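Local coordinates for protein 2-nitrobenzoate nitroreductase (Pseudomonas fluorescens, PDB 4Z85) that reduces the nitro group of 2-nitrobenzoate as a probably FMN-dependent nitroreductase of the flavoredoxin family, built on a flavin reductase-like beta-barrel and found as a two-chain assembly, at residues A[29-33]-A[128-132]; A[56-60]-A[86-90]; A[92-97]-A[182-186]; A[136-142]-A[159-165]. All blocks are in the same frame, centred on the assembly; numbering follows the deposited sequence.

Contact 1 of 4, residues A[29-33]-A[128-132]; sequences LVTSL and DVPRI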
loop_
_atom_site.group_PDB
_atom_site.type_symbol
_atom_site.label_atom_id
_atom_site.label_comp_id
_atom_site.label_asym_id
_atom_site.label_seq_id
_atom_site.Cartn_x
_atom_site.Cartn_y
_atom_site.Cartn_z
ATOM N N LEU A 29 7.563 -6.379 -7.050
ATOM C CA LEU A 29 7.916 -7.109 -8.264
ATOM C C LEU A 29 8.287 -8.519 -7.819
ATOM O O LEU A 29 9.369 -8.751 -7.316
ATOM C CB LEU A 29 9.056 -6.406 -9.006
ATOM C CG LEU A 29 9.604 -7.068 -10.271
ATOM C CD1 LEU A 29 8.477 -7.499 -11.195
ATOM C CD2 LEU A 29 10.543 -6.077 -10.954
ATOM N N VAL A 30 7.335 -9.426 -7.955
ATOM C CA VAL A 30 7.448 -10.778 -7.412
ATOM C C VAL A 30 8.161 -11.688 -8.393
ATOM O O VAL A 30 7.711 -11.838 -9.539
ATOM C CB VAL A 30 6.061 -11.340 -7.077
ATOM C CG1 VAL A 30 6.151 -12.780 -6.559
ATOM C CG2 VAL A 30 5.371 -10.445 -6.035
ATOM N N THR A 31 9.268 -12.278 -7.945
ATOM C CA THR A 31 9.868 -13.391 -8.676
ATOM C C THR A 31 9.472 -14.709 -8.010
ATOM O O THR A 31 9.414 -14.816 -6.772
ATOM C CB THR A 31 11.412 -13.283 -8.776
ATOM O OG1 THR A 31 11.983 -12.923 -7.513
ATOM C CG2 THR A 31 11.808 -12.245 -9.825
ATOM N N SER A 32 9.169 -15.696 -8.851
ATOM C CA SER A 32 8.728 -17.004 -8.378
ATOM C C SER A 32 9.250 -18.071 -9.341
ATOM O O SER A 32 9.687 -17.740 -10.437
ATOM C CB SER A 32 7.201 -17.051 -8.262
ATOM O OG SER A 32 6.560 -16.701 -9.477
ATOM N N LEU A 33 9.226 -19.337 -8.927
ATOM C CA LEU A 33 9.684 -20.433 -9.791
ATOM C C LEU A 33 8.566 -21.415 -10.126
ATOM O O LEU A 33 7.789 -21.794 -9.251
ATOM C CB LEU A 33 10.834 -21.188 -9.126
ATOM C CG LEU A 33 12.144 -20.448 -8.893
ATOM C CD1 LEU A 33 13.094 -21.325 -8.093
ATOM C CD2 LEU A 33 12.760 -20.059 -10.225
ATOM N N ASP A 128 14.865 -20.831 -2.250
ATOM C CA ASP A 128 15.330 -21.271 -3.563
ATOM C C ASP A 128 15.058 -20.261 -4.672
ATOM O O ASP A 128 15.787 -20.208 -5.664
ATOM C CB ASP A 128 14.683 -22.606 -3.925
ATOM C CG ASP A 128 15.129 -23.735 -3.010
ATOM O OD1 ASP A 128 16.309 -23.731 -2.591
ATOM O OD2 ASP A 128 14.294 -24.613 -2.705
ATOM N N VAL A 129 14.008 -19.465 -4.513
ATOM C CA VAL A 129 13.655 -18.478 -5.531
ATOM C C VAL A 129 14.680 -17.353 -5.518
ATOM O O VAL A 129 15.015 -16.828 -4.464
ATOM C CB VAL A 129 12.236 -17.906 -5.303
ATOM C CG1 VAL A 129 11.875 -16.895 -6.393
ATOM C CG2 VAL A 129 11.218 -19.026 -5.268
ATOM N N PRO A 130 15.205 -16.996 -6.698
ATOM C CA PRO A 130 16.214 -15.947 -6.813
ATOM C C PRO A 130 15.594 -14.551 -6.830
ATOM O O PRO A 130 14.413 -14.411 -7.147
ATOM C CB PRO A 130 16.865 -16.249 -8.159
ATOM C CG PRO A 130 15.752 -16.792 -8.964
ATOM C CD PRO A 130 14.912 -17.609 -8.006
ATOM N N ARG A 131 16.402 -13.557 -6.491
ATOM C CA ARG A 131 16.021 -12.161 -6.604
ATOM C C ARG A 131 16.514 -11.610 -7.930
ATOM O O ARG A 131 17.343 -12.230 -8.603
ATOM C CB ARG A 131 16.606 -11.351 -5.461
ATOM C CG ARG A 131 18.113 -11.187 -5.559
ATOM C CD ARG A 131 18.614 -10.223 -4.523
ATOM N NE ARG A 131 20.077 -10.157 -4.456
ATOM C CZ ARG A 131 20.835 -9.424 -5.267
ATOM N NH1 ARG A 131 20.282 -8.705 -6.237
ATOM N NH2 ARG A 131 22.154 -9.417 -5.113
ATOM N N ILE A 132 16.006 -10.439 -8.297
ATOM C CA ILE A 132 16.479 -9.727 -9.478
ATOM C C ILE A 132 17.813 -9.077 -9.155
ATOM O O ILE A 132 17.957 -8.435 -8.117
ATOM C CB ILE A 132 15.445 -8.682 -9.927
ATOM C CG1 ILE A 132 14.256 -9.398 -10.581
ATOM C CG2 ILE A 132 16.073 -7.654 -10.870
ATOM C CD1 ILE A 132 13.043 -8.527 -10.755
#
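Leu33 overlaps the start of 128-132 with both of its methyl branches: CD2 meets the Pro130 ring at CD, 3.9 Å away, while CD1 lies against the backbone of Asp128 and Val129. The Val129 side chain slides past Leu33 in the opposite direction, its CG2 4.0 Å from Leu33 CG. The other branch, Val129 CG1, stands anti to the backbone N (chi1 -179°) and is thereby set against the strand backbone, 3.2 Å from Thr31 O. Thr31 supplies the polar link. With chi1 at 45° its OG1 sits between backbone N and carbonyl carbon, and donates to Pro130 O over 2.9 Å; the hydroxyl approaches in the carbonyl plane with a C=O...O angle of 155°. These contacts lay the connection 128-132 over strand 28-33 of the closed, six-stranded antiparallel flavin reductase-like barrel, where it neighbours strand 86-90. From that strand Asn90 bonds to both Thr31 OG1 and the backbone N of Ile132. A valine in place of Thr31 would probably leave Pro130 O without this donor and Asn90 without one of its partners. The Thr31 methyl CG2 is turned instead to Ile132 CG1, at 3.8 Å. Beyond it Ile132 CD1 crosses Leu29 at about a right angle and touches Leu29 CD2 at 3.5 Å, where Phe119 packs on both residues.

Contact 2 of 4, residues A[56-60]-A[86-90]; sequences LFVIA and QFVVN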
loop_
_atom_site.group_PDB
_atom_site.type_symbol
_atom_site.label_atom_id
_atom_site.label_comp_id
_atom_site.label_asym_id
_atom_site.label_seq_id
_atom_site.Cartn_x
_atom_site.Cartn_y
_atom_site.Cartn_z
ATOM N N LEU A 56 4.618 -9.923 8.303
ATOM C CA LEU A 56 3.722 -10.368 7.242
ATOM C C LEU A 56 3.353 -9.204 6.333
ATOM O O LEU A 56 3.288 -8.047 6.786
ATOM C CB LEU A 56 2.428 -10.950 7.801
ATOM C CG LEU A 56 2.505 -12.185 8.706
ATOM C CD1 LEU A 56 1.091 -12.725 8.937
ATOM C CD2 LEU A 56 3.388 -13.249 8.104
ATOM N N PHE A 57 3.081 -9.556 5.075
ATOM C CA PHE A 57 2.552 -8.602 4.095
ATOM C C PHE A 57 1.469 -9.282 3.259
ATOM O O PHE A 57 1.330 -10.507 3.280
ATOM C CB PHE A 57 3.664 -8.069 3.174
ATOM C CG PHE A 57 4.347 -9.146 2.398
ATOM C CD1 PHE A 57 3.854 -9.553 1.159
ATOM C CD2 PHE A 57 5.461 -9.789 2.922
ATOM C CE1 PHE A 57 4.467 -10.576 0.448
ATOM C CE2 PHE A 57 6.084 -10.827 2.221
ATOM C CZ PHE A 57 5.590 -11.213 0.980
ATOM N N VAL A 58 0.726 -8.487 2.492
ATOM C CA VAL A 58 -0.317 -9.043 1.622
ATOM C C VAL A 58 -0.157 -8.493 0.205
ATOM O O VAL A 58 0.207 -7.334 0.018
ATOM C CB VAL A 58 -1.749 -8.751 2.185
ATOM C CG1 VAL A 58 -2.089 -7.244 2.194
ATOM C CG2 VAL A 58 -2.807 -9.549 1.423
ATOM N N ILE A 59 -0.371 -9.361 -0.785
ATOM C CA ILE A 59 -0.451 -8.952 -2.193
ATOM C C ILE A 59 -1.728 -9.525 -2.779
ATOM O O ILE A 59 -1.960 -10.719 -2.658
ATOM C CB ILE A 59 0.733 -9.469 -3.017
ATOM C CG1 ILE A 59 2.057 -8.997 -2.409
ATOM C CG2 ILE A 59 0.602 -9.008 -4.460
ATOM C CD1 ILE A 59 3.275 -9.653 -3.011
ATOM N N ALA A 60 -2.555 -8.700 -3.412
ATOM C CA ALA A 60 -3.736 -9.241 -4.088
ATOM C C ALA A 60 -3.349 -9.597 -5.526
ATOM O O ALA A 60 -2.766 -8.776 -6.224
ATOM C CB ALA A 60 -4.896 -8.239 -4.047
ATOM N N GLN A 86 7.372 -20.368 -1.530
ATOM C CA GLN A 86 8.464 -19.412 -1.463
ATOM C C GLN A 86 8.356 -18.426 -2.603
ATOM O O GLN A 86 7.859 -18.777 -3.675
ATOM C CB GLN A 86 9.829 -20.095 -1.557
ATOM C CG GLN A 86 10.067 -21.267 -0.660
ATOM C CD GLN A 86 11.473 -21.803 -0.829
ATOM O OE1 GLN A 86 12.121 -21.560 -1.849
ATOM N NE2 GLN A 86 11.956 -22.519 0.168
ATOM N N PHE A 87 8.846 -17.209 -2.376
ATOM C CA PHE A 87 8.957 -16.221 -3.456
ATOM C C PHE A 87 9.751 -15.018 -2.992
ATOM O O PHE A 87 10.041 -14.872 -1.792
ATOM C CB PHE A 87 7.578 -15.784 -3.977
ATOM C CG PHE A 87 6.675 -15.178 -2.931
ATOM C CD1 PHE A 87 5.962 -15.986 -2.057
ATOM C CD2 PHE A 87 6.502 -13.799 -2.856
ATOM C CE1 PHE A 87 5.114 -15.437 -1.108
ATOM C CE2 PHE A 87 5.651 -13.243 -1.914
ATOM C CZ PHE A 87 4.958 -14.058 -1.034
ATOM N N VAL A 88 10.126 -14.165 -3.945
ATOM C CA VAL A 88 10.860 -12.954 -3.594
ATOM C C VAL A 88 10.054 -11.732 -3.969
ATOM O O VAL A 88 9.523 -11.654 -5.077
ATOM C CB VAL A 88 12.229 -12.866 -4.289
ATOM C CG1 VAL A 88 12.860 -11.468 -4.100
ATOM C CG2 VAL A 88 13.168 -13.953 -3.761
ATOM N N VAL A 89 9.961 -10.795 -3.033
ATOM C CA VAL A 89 9.454 -9.467 -3.370
ATOM C C VAL A 89 10.635 -8.542 -3.668
ATOM O O VAL A 89 11.420 -8.213 -2.798
ATOM C CB VAL A 89 8.590 -8.877 -2.233
ATOM C CG1 VAL A 89 8.195 -7.433 -2.563
ATOM C CG2 VAL A 89 7.347 -9.731 -2.016
ATOM N N ASN A 90 10.757 -8.126 -4.918
ATOM C CA ASN A 90 11.790 -7.189 -5.319
ATOM C C ASN A 90 11.202 -5.804 -5.317
ATOM O O ASN A 90 10.160 -5.589 -5.936
ATOM C CB ASN A 90 12.328 -7.496 -6.719
ATOM C CG ASN A 90 12.888 -8.892 -6.835
ATOM O OD1 ASN A 90 14.058 -9.120 -6.521
ATOM N ND2 ASN A 90 12.062 -9.831 -7.280
#
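Phe57 and Phe87 share a first torsion, chi1 close to 60° in both, that places CG between backbone N and carbonyl carbon and sends the two rings at each other from opposite directions. They meet rim to rim: Phe57 CZ lies 3.5 Å from Phe87 CE2, which sits in the plane of the Phe57 ring at its edge. The planes stand 79° apart with centroids 5.8 Å from each other, and neither ring lies over the other's face. Val89 adds its CG2 methyl, 3.8 Å from Phe57 CZ. Ile59 CD1 comes in more loosely, at 4.2 Å from Val89 CG2, the two side chains sliding past each other. An alanine in place of Phe57 would probably open a gap in front of Phe87 and Val89, leaving the Phe87 ring less restrained.

The backbones themselves stay far apart: the strand axes approach no closer than 11.1 Å and cross at 86°. This is packing across the interior of the barrel, between walls that are not neighbours in the sheet. Phe57 also meets Trp139 and packs on Cys141 of strand 137-150, while Ile59 rests on Val30 of strand 28-33 and on Phe47 of strand 39-52.

Contact 3 of 4, residues A[92-97]-A[182-186]; sequences VDERIA and FQPYG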
loop_
_atom_site.group_PDB
_atom_site.type_symbol
_atom_site.label_atom_id
_atom_site.label_comp_id
_atom_site.label_asym_id
_atom_site.label_seq_id
_atom_site.Cartn_x
_atom_site.Cartn_y
_atom_site.Cartn_z
ATOM N N VAL A 92 11.288 -1.669 -6.134
ATOM C CA VAL A 92 11.432 -1.083 -7.460
ATOM C C VAL A 92 11.936 0.347 -7.384
ATOM O O VAL A 92 11.262 1.206 -6.827
ATOM C CB VAL A 92 10.087 -1.096 -8.230
ATOM C CG1 VAL A 92 10.253 -0.434 -9.609
ATOM C CG2 VAL A 92 9.530 -2.523 -8.348
ATOM N N ASP A 93 13.127 0.598 -7.930
ATOM C CA ASP A 93 13.595 1.967 -8.105
ATOM C C ASP A 93 13.990 2.200 -9.566
ATOM O O ASP A 93 13.677 1.393 -10.432
ATOM C CB ASP A 93 14.748 2.289 -7.149
ATOM C CG ASP A 93 16.044 1.542 -7.469
ATOM O OD1 ASP A 93 16.067 0.672 -8.356
ATOM O OD2 ASP A 93 17.051 1.844 -6.794
ATOM N N GLU A 94 14.641 3.327 -9.829
ATOM C CA GLU A 94 14.946 3.735 -11.194
ATOM C C GLU A 94 15.645 2.644 -12.011
ATOM O O GLU A 94 15.342 2.451 -13.197
ATOM C CB GLU A 94 15.816 4.995 -11.157
ATOM C CG GLU A 94 15.978 5.655 -12.496
ATOM C CD GLU A 94 16.998 6.777 -12.468
ATOM O OE1 GLU A 94 17.105 7.454 -11.424
ATOM O OE2 GLU A 94 17.699 6.974 -13.488
ATOM N N ARG A 95 16.557 1.925 -11.366
ATOM C CA ARG A 95 17.395 0.941 -12.056
ATOM C C ARG A 95 16.599 -0.196 -12.701
ATOM O O ARG A 95 17.032 -0.777 -13.704
ATOM C CB ARG A 95 18.421 0.359 -11.084
ATOM C CG ARG A 95 19.439 -0.577 -11.721
ATOM C CD ARG A 95 20.518 -0.976 -10.727
ATOM N NE ARG A 95 21.388 0.145 -10.384
ATOM C CZ ARG A 95 21.349 0.795 -9.227
ATOM N NH1 ARG A 95 20.482 0.434 -8.294
ATOM N NH2 ARG A 95 22.175 1.807 -9.001
ATOM N N ILE A 96 15.442 -0.528 -12.135
ATOM C CA ILE A 96 14.653 -1.612 -12.699
ATOM C C ILE A 96 13.236 -1.229 -13.102
ATOM O O ILE A 96 12.466 -2.092 -13.482
ATOM C CB ILE A 96 14.574 -2.808 -11.733
ATOM C CG1 ILE A 96 13.832 -2.433 -10.444
ATOM C CG2 ILE A 96 15.974 -3.319 -11.408
ATOM C CD1 ILE A 96 13.472 -3.657 -9.595
ATOM N N ALA A 97 12.902 0.058 -13.058
ATOM C CA ALA A 97 11.522 0.483 -13.306
ATOM C C ALA A 97 10.989 0.086 -14.690
ATOM O O ALA A 97 9.868 -0.433 -14.821
ATOM C CB ALA A 97 11.412 1.994 -13.120
ATOM N N PHE A 182 17.334 5.426 -0.574
ATOM C CA PHE A 182 16.388 4.496 -1.176
ATOM C C PHE A 182 15.249 5.290 -1.811
ATOM O O PHE A 182 14.534 6.008 -1.120
ATOM C CB PHE A 182 15.865 3.515 -0.115
ATOM C CG PHE A 182 14.807 2.569 -0.615
ATOM C CD1 PHE A 182 14.961 1.902 -1.816
ATOM C CD2 PHE A 182 13.666 2.341 0.136
ATOM C CE1 PHE A 182 13.993 1.020 -2.265
ATOM C CE2 PHE A 182 12.687 1.465 -0.311
ATOM C CZ PHE A 182 12.854 0.811 -1.505
ATOM N N GLN A 183 15.103 5.181 -3.126
ATOM C CA GLN A 183 14.135 6.009 -3.843
ATOM C C GLN A 183 13.213 5.163 -4.696
ATOM O O GLN A 183 13.291 5.164 -5.926
ATOM C CB GLN A 183 14.853 7.059 -4.699
ATOM C CG GLN A 183 15.639 8.053 -3.863
ATOM C CD GLN A 183 16.138 9.225 -4.699
ATOM O OE1 GLN A 183 16.338 9.092 -5.902
ATOM N NE2 GLN A 183 16.323 10.376 -4.065
ATOM N N PRO A 184 12.293 4.456 -4.036
ATOM C CA PRO A 184 11.368 3.619 -4.803
ATOM C C PRO A 184 10.371 4.432 -5.632
ATOM O O PRO A 184 10.099 5.597 -5.330
ATOM C CB PRO A 184 10.644 2.815 -3.718
ATOM C CG PRO A 184 10.686 3.707 -2.507
ATOM C CD PRO A 184 12.033 4.405 -2.588
ATOM N N TYR A 185 9.848 3.800 -6.678
ATOM C CA TYR A 185 8.738 4.328 -7.477
ATOM C C TYR A 185 7.409 3.938 -6.845
ATOM O O TYR A 185 7.224 2.776 -6.503
ATOM C CB TYR A 185 8.756 3.756 -8.895
ATOM C CG TYR A 185 9.703 4.435 -9.847
ATOM C CD1 TYR A 185 10.931 4.915 -9.410
ATOM C CD2 TYR A 185 9.369 4.577 -11.187
ATOM C CE1 TYR A 185 11.806 5.537 -10.294
ATOM C CE2 TYR A 185 10.229 5.200 -12.068
ATOM C CZ TYR A 185 11.439 5.675 -11.616
ATOM O OH TYR A 185 12.294 6.289 -12.503
ATOM N N GLY A 186 6.479 4.877 -6.738
ATOM C CA GLY A 186 5.128 4.534 -6.324
ATOM C C GLY A 186 4.184 4.515 -7.510
ATOM O O GLY A 186 4.382 5.251 -8.468
HETATM O O HOH W 1 16.902 3.688 -4.678
HETATM O O HOH W 2 14.924 5.678 -7.986
HETATM O O HOH W 3 14.330 8.455 -11.502
#
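The Tyr185 ring takes Ala97 CB on one face, 3.5 Å above the plane and offset toward the rim, a CH-pi contact with the methyl 4.0 Å from the ring centroid and 27° off the normal. The start of the helix approaches the same ring obliquely, with Glu94 N 3.6 Å from Tyr185 CE1. A second flat group, the Phe182 ring, has Pro184 CD over the centre of one face, a packing contact internal to 182-186. Tyr185 owes its position to a chi1 of -82°, which keeps CG anti to the carbonyl carbon and brings the ring to Glu94 and Ala97. The Glu94 side chain crosses it obliquely, CG being 3.7 Å from Tyr185 OH.

The backbones are joined directly by Tyr185 N donating to Val92 O over 3.0 Å, fairly straight at 160°. Waters complete the seam: one receives from Gln183 N and donates to Asp93 OD2, another receives from Glu94 N and donates to Gln183 O. Asp93 is the N-cap of helix 94-103, its OD1 accepting a weak capping bond from Arg95 N, so its carboxylate serves both helix end and water.

The contact joins the entry to helix 94-103 with strand 185-187. Tyr185 also packs on Tyr193 and Arg195 of strand 192-195 and on Val200 of the second subunit, while Val92 and Ile96 lean on Leu29 of strand 28-33.

Contact 4 of 4, residues A[136-142]-A[159-165]; sequences PIAWECK and EIVAMYF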
loop_
_atom_site.group_PDB
_atom_site.type_symbol
_atom_site.label_atom_id
_atom_site.label_comp_id
_atom_site.label_asym_id
_atom_site.label_seq_id
_atom_site.Cartn_x
_atom_site.Cartn_y
_atom_site.Cartn_z
ATOM N N PRO A 136 17.015 -2.906 -5.736
ATOM C CA PRO A 136 17.598 -2.130 -4.633
ATOM C C PRO A 136 17.505 -2.867 -3.303
ATOM O O PRO A 136 18.433 -2.856 -2.496
ATOM C CB PRO A 136 16.757 -0.851 -4.616
ATOM C CG PRO A 136 15.450 -1.237 -5.284
ATOM C CD PRO A 136 15.818 -2.261 -6.310
ATOM N N ILE A 137 16.352 -3.487 -3.086
ATOM C CA ILE A 137 16.037 -4.216 -1.866
ATOM C C ILE A 137 15.180 -5.387 -2.291
ATOM O O ILE A 137 14.390 -5.264 -3.222
ATOM C CB ILE A 137 15.278 -3.345 -0.825
ATOM C CG1 ILE A 137 16.075 -2.086 -0.446
ATOM C CG2 ILE A 137 14.962 -4.152 0.424
ATOM C CD1 ILE A 137 15.339 -1.169 0.519
ATOM N N ALA A 138 15.338 -6.532 -1.628
ATOM C CA ALA A 138 14.481 -7.681 -1.892
ATOM C C ALA A 138 14.113 -8.377 -0.596
ATOM O O ALA A 138 14.911 -8.460 0.323
ATOM C CB ALA A 138 15.165 -8.658 -2.850
ATOM N N TRP A 139 12.877 -8.839 -0.500
ATOM C CA TRP A 139 12.434 -9.653 0.618
ATOM C C TRP A 139 12.433 -11.114 0.183
ATOM O O TRP A 139 11.804 -11.474 -0.812
ATOM C CB TRP A 139 11.020 -9.266 1.072
ATOM C CG TRP A 139 10.845 -7.914 1.674
ATOM C CD1 TRP A 139 11.821 -7.027 2.044
ATOM C CD2 TRP A 139 9.595 -7.291 1.991
ATOM N NE1 TRP A 139 11.248 -5.896 2.581
ATOM C CE2 TRP A 139 9.883 -6.038 2.564
ATOM C CE3 TRP A 139 8.251 -7.677 1.839
ATOM C CZ2 TRP A 139 8.880 -5.157 2.975
ATOM C CZ3 TRP A 139 7.265 -6.809 2.250
ATOM C CH2 TRP A 139 7.578 -5.564 2.812
ATOM N N GLU A 140 13.162 -11.950 0.918
ATOM C CA GLU A 140 13.066 -13.393 0.782
ATOM C C GLU A 140 11.902 -13.860 1.649
ATOM O O GLU A 140 11.915 -13.670 2.886
ATOM C CB GLU A 140 14.387 -14.070 1.197
ATOM C CG GLU A 140 15.595 -13.544 0.404
ATOM C CD GLU A 140 16.897 -14.267 0.734
ATOM O OE1 GLU A 140 16.892 -15.120 1.647
ATOM O OE2 GLU A 140 17.920 -13.971 0.074
ATOM N N CYS A 141 10.905 -14.451 0.980
ATOM C CA CYS A 141 9.615 -14.738 1.594
ATOM C C CYS A 141 9.174 -16.182 1.509
ATOM O O CYS A 141 9.460 -16.897 0.537
ATOM C CB CYS A 141 8.522 -13.888 0.951
ATOM S SG CYS A 141 8.890 -12.131 0.887
ATOM N N LYS A 142 8.438 -16.579 2.541
ATOM C CA LYS A 142 7.718 -17.833 2.547
ATOM C C LYS A 142 6.230 -17.553 2.576
ATOM O O LYS A 142 5.784 -16.529 3.100
ATOM C CB LYS A 142 8.137 -18.692 3.741
ATOM C CG LYS A 142 9.590 -19.134 3.646
ATOM C CD LYS A 142 10.004 -19.958 4.865
ATOM C CE LYS A 142 11.326 -20.684 4.638
ATOM N NZ LYS A 142 11.722 -21.493 5.844
ATOM N N GLU A 159 5.345 -14.189 4.494
ATOM C CA GLU A 159 6.164 -13.877 5.662
ATOM C C GLU A 159 7.582 -13.584 5.209
ATOM O O GLU A 159 8.170 -14.346 4.438
ATOM C CB GLU A 159 6.155 -15.033 6.669
ATOM C CG GLU A 159 7.095 -14.793 7.852
ATOM C CD GLU A 159 7.024 -15.895 8.873
ATOM O OE1 GLU A 159 6.197 -16.815 8.687
ATOM O OE2 GLU A 159 7.801 -15.837 9.855
ATOM N N ILE A 160 8.115 -12.453 5.647
ATOM C CA ILE A 160 9.482 -12.096 5.325
ATOM C C ILE A 160 10.435 -12.903 6.197
ATOM O O ILE A 160 10.394 -12.795 7.415
ATOM C CB ILE A 160 9.743 -10.605 5.552
ATOM C CG1 ILE A 160 8.711 -9.771 4.796
ATOM C CG2 ILE A 160 11.159 -10.243 5.120
ATOM C CD1 ILE A 160 8.676 -8.323 5.232
ATOM N N VAL A 161 11.291 -13.701 5.578
ATOM C CA VAL A 161 12.247 -14.458 6.380
ATOM C C VAL A 161 13.605 -13.788 6.351
ATOM O O VAL A 161 14.346 -13.868 7.342
ATOM C CB VAL A 161 12.344 -15.923 5.923
ATOM C CG1 VAL A 161 10.969 -16.555 5.990
ATOM C CG2 VAL A 161 12.901 -16.025 4.537
ATOM N N ALA A 162 13.928 -13.109 5.249
ATOM C CA ALA A 162 15.169 -12.322 5.245
ATOM C C ALA A 162 15.109 -11.187 4.243
ATOM O O ALA A 162 14.244 -11.178 3.388
ATOM C CB ALA A 162 16.389 -13.217 4.953
ATOM N N MET A 163 16.023 -10.227 4.352
ATOM C CA MET A 163 16.083 -9.131 3.384
ATOM C C MET A 163 17.463 -8.960 2.751
ATOM O O MET A 163 18.486 -9.067 3.429
ATOM C CB MET A 163 15.679 -7.816 4.045
ATOM C CG MET A 163 14.263 -7.774 4.617
ATOM S SD MET A 163 13.864 -6.102 5.174
ATOM C CE MET A 163 12.252 -6.335 5.953
ATOM N N TYR A 164 17.473 -8.691 1.449
ATOM C CA TYR A 164 18.662 -8.244 0.731
ATOM C C TYR A 164 18.625 -6.732 0.520
ATOM O O TYR A 164 17.605 -6.190 0.102
ATOM C CB TYR A 164 18.776 -8.933 -0.624
ATOM C CG TYR A 164 19.666 -8.179 -1.584
ATOM C CD1 TYR A 164 21.050 -8.280 -1.500
ATOM C CD2 TYR A 164 19.127 -7.346 -2.559
ATOM C CE1 TYR A 164 21.868 -7.588 -2.364
ATOM C CE2 TYR A 164 19.943 -6.643 -3.427
ATOM C CZ TYR A 164 21.312 -6.772 -3.324
ATOM O OH TYR A 164 22.126 -6.083 -4.187
ATOM N N PHE A 165 19.740 -6.059 0.792
ATOM C CA PHE A 165 19.894 -4.635 0.473
ATOM C C PHE A 165 21.162 -4.408 -0.348
ATOM O O PHE A 165 22.195 -5.002 -0.039
ATOM C CB PHE A 165 20.005 -3.773 1.731
ATOM C CG PHE A 165 18.927 -3.992 2.741
ATOM C CD1 PHE A 165 19.021 -5.025 3.660
ATOM C CD2 PHE A 165 17.844 -3.125 2.818
ATOM C CE1 PHE A 165 18.035 -5.215 4.612
ATOM C CE2 PHE A 165 16.858 -3.312 3.773
ATOM C CZ PHE A 165 16.953 -4.352 4.667
#
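This is the open end of the beta hairpin formed by strands 137-150 and 153-165, an antiparallel pairing interrupted by a classic bulge. Ala138 and Tyr164 form a hydrogen-bonded pair with bonds both ways, Tyr164 N reaching Ala138 O over 2.8 Å. At the bulge Val161 and Ala162 both face Glu140, whose carbonyl O accepts from Val161 N at 2.8 Å and from Ala162 N at 3.2 Å. The extra residue shifts the register by one; pairing resumes with Cys141 opposite Ile160, a non-hydrogen-bonded pair, and then Lys142 with Glu159, where Glu159 N donates to Lys142 O at an N-H...O angle of 179°.

Trp139 lies on the face it shares with Ile137, Cys141, Ile160, Met163 and Phe165. Ile160 CD1 lies over its six-membered ring, 3.4 Å from the centroid and 9° off the normal, a CH-pi contact almost straight above the ring. Met163, extended beyond CG, runs beside Trp139 in the same direction; its SD is 4.4 Å from the five-membered-ring centroid, an oblique Met-aromatic contact. Met163 CE comes within 3.5 Å of Trp139 NE1, but that nitrogen's hydrogen bond goes to Ser21 OG of the second subunit. Lys142, on the opposite face with Glu140, brings CD to 3.7 Å from Val161 CG1 of the bulge, and the buried Glu140 carboxylate is held by Thr126 OG1 and Thr125 N.

Strand 86-90 continues the sheet beyond 137-150, and strand 55-62 lies beyond 153-165. Residues Ala162 to Tyr164 also pair antiparallel with a strand of the second subunit, carrying the sheet across the interface.

Overall arrangement
Contacts 1, 2 and 4 cluster in the barrel, their centres 9 to 10 Å apart; the centre of contact 3 lies about 16 to 17 Å from the centres of the others. Strand 86-90 ties the cluster together: it neighbours strand 28-33 of contact 1 and strand 137-150 of contact 4, and supplies one side of contact 2. Along the chain contact 2 is nested inside the loop closed by contact 1, and contact 4 inside that closed by contact 3, whereas contacts 1 and 3 alternate. Helix 94-103 follows strand 86-90 in the chain, and contact 3 sets its start against strand 185-187, outside the barrel sheet. Contacts 2, 3 and 4 also touch the second subunit, linking barrel packing with dimer assembly.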